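Local coordinates for protein UDP-N-acetylmuramate--L-alanine ligase (PDB 1J6U) that catalyses the ATP-dependent ligation of L-alanine to UDP-N-acetylmuramate in peptidoglycan biosynthesis, a step in bacterial cell wall formation, at residues A[170-175]-A[207-212]. Residues are numbered along the deposited sequence; the frame is centred on the assembly and turned at random.
Sequences LDESEE and SAFEKI
Phe209 brings CZ of its ring obliquely against the CB and CG methylenes of Glu172, CZ of Phe209 lying 3.7 Å from CB of that glutamate. The carboxylate plane of Glu172 is turned 49° from the ring. With CG of Glu172 between the backbone N and the carbonyl carbon (chi1 45°), the bend at chi2 turns the carboxylate away from the line of CB and CG, whose methylenes face CZ of Phe209, while OE2 is hydrogen-bonded to the hydroxyl of Tyr205, one helical turn before Phe209. One turn further along the helix, Ile212 extends CD1 tip to tip with CD1 of Leu170, 3.6 Å apart; CG1 anti to the backbone N (chi1 -170°) carries this methyl out to the leucine. The CB of Ala208 faces the loop, 4.4 Å from the carbonyl O of Glu175. Strands 116-120 and 184-187 add Thr120 and Ile187 around Phe209, and Leu185 beside Ile212. Helix 202-214 thus packs against Leu170 and the loop that follows strand 166-170 in the Mur ligase middle domain, where the side chain of Glu172 comes, nearest atom to nearest atom, within about 3 Å of that of Thr122, one of the residues predicted to bind ATP, in a GTDGKTT sequence consistent with the P-loop of Mur ligases.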
# COMPACT_ATOMS: atom_id res chain seq x y z
N LEU A 170 5.53 2.29 -8.39
CA LEU A 170 5.15 3.19 -9.46
C LEU A 170 3.64 3.12 -9.53
O LEU A 170 3.06 2.04 -9.67
CB LEU A 170 5.72 2.74 -10.81
CG LEU A 170 7.04 3.34 -11.22
CD1 LEU A 170 7.35 2.91 -12.63
CD2 LEU A 170 6.95 4.84 -11.17
N ASP A 171 2.99 4.26 -9.45
CA ASP A 171 1.53 4.23 -9.54
C ASP A 171 1.06 4.27 -10.99
O ASP A 171 1.27 5.26 -11.70
CB ASP A 171 0.94 5.40 -8.76
CG ASP A 171 -0.53 5.55 -9.02
OD1 ASP A 171 -1.22 4.51 -9.00
OD2 ASP A 171 -0.97 6.70 -9.25
N GLU A 172 0.43 3.20 -11.44
CA GLU A 172 -0.02 3.17 -12.80
C GLU A 172 -1.26 4.02 -13.01
O GLU A 172 -2.01 3.83 -13.98
CB GLU A 172 -0.26 1.72 -13.27
CG GLU A 172 -1.03 0.77 -12.33
CD GLU A 172 -2.45 1.19 -12.04
OE1 GLU A 172 -2.62 2.19 -11.30
OE2 GLU A 172 -3.39 0.53 -12.55
N SER A 173 -1.49 4.96 -12.11
CA SER A 173 -2.65 5.81 -12.28
C SER A 173 -2.23 6.94 -13.15
O SER A 173 -3.00 7.44 -13.94
CB SER A 173 -3.15 6.35 -10.94
OG SER A 173 -3.81 5.31 -10.27
N GLU A 174 -0.98 7.34 -12.99
CA GLU A 174 -0.47 8.42 -13.80
C GLU A 174 0.25 7.82 -14.98
O GLU A 174 1.22 7.09 -14.81
CB GLU A 174 0.48 9.30 -12.98
CG GLU A 174 0.21 9.21 -11.46
CD GLU A 174 0.89 10.33 -10.65
OE1 GLU A 174 1.21 10.09 -9.45
OE2 GLU A 174 1.07 11.45 -11.20
N GLU A 175 -0.25 8.12 -16.18
CA GLU A 175 0.34 7.64 -17.44
C GLU A 175 1.88 7.82 -17.48
O GLU A 175 2.60 6.99 -18.06
CB GLU A 175 -0.30 8.41 -18.60
CG GLU A 175 0.00 7.89 -19.99
CD GLU A 175 -0.70 8.71 -21.07
OE1 GLU A 175 -1.37 8.11 -21.95
OE2 GLU A 175 -0.59 9.95 -21.02
N SER A 207 -0.53 0.82 -23.83
CA SER A 207 0.69 1.40 -24.38
C SER A 207 1.65 1.81 -23.30
O SER A 207 2.87 1.66 -23.47
CB SER A 207 0.37 2.60 -25.27
OG SER A 207 -0.49 2.22 -26.33
N ALA A 208 1.11 2.37 -22.22
CA ALA A 208 1.94 2.79 -21.09
C ALA A 208 2.74 1.59 -20.57
O ALA A 208 3.94 1.70 -20.32
CB ALA A 208 1.08 3.35 -20.01
N PHE A 209 2.09 0.44 -20.42
CA PHE A 209 2.81 -0.74 -19.93
C PHE A 209 3.81 -1.23 -20.96
O PHE A 209 4.97 -1.54 -20.62
CB PHE A 209 1.84 -1.85 -19.54
CG PHE A 209 1.21 -1.63 -18.22
CD1 PHE A 209 -0.11 -1.22 -18.12
CD2 PHE A 209 1.97 -1.73 -17.06
CE1 PHE A 209 -0.67 -0.91 -16.89
CE2 PHE A 209 1.44 -1.42 -15.83
CZ PHE A 209 0.11 -1.01 -15.74
N GLU A 210 3.36 -1.29 -22.20
CA GLU A 210 4.19 -1.71 -23.32
C GLU A 210 5.54 -0.97 -23.26
O GLU A 210 6.63 -1.56 -23.24
CB GLU A 210 3.49 -1.35 -24.62
CG GLU A 210 3.54 -2.42 -25.66
CD GLU A 210 2.35 -3.32 -25.57
OE1 GLU A 210 1.23 -2.77 -25.48
OE2 GLU A 210 2.52 -4.57 -25.60
N LYS A 211 5.41 0.35 -23.20
CA LYS A 211 6.51 1.28 -23.12
C LYS A 211 7.46 1.10 -21.94
O LYS A 211 8.68 1.09 -22.14
CB LYS A 211 5.96 2.71 -23.10
CG LYS A 211 7.06 3.77 -22.97
CD LYS A 211 6.54 5.17 -23.26
CE LYS A 211 7.68 6.09 -23.60
NZ LYS A 211 7.19 7.35 -24.22
N ILE A 212 6.93 0.97 -20.72
CA ILE A 212 7.86 0.81 -19.61
C ILE A 212 8.52 -0.55 -19.72
O ILE A 212 9.71 -0.69 -19.42
CB ILE A 212 7.19 0.98 -18.22
CG1 ILE A 212 8.28 1.03 -17.17
CG2 ILE A 212 6.22 -0.16 -17.93
CD1 ILE A 212 7.77 1.39 -15.84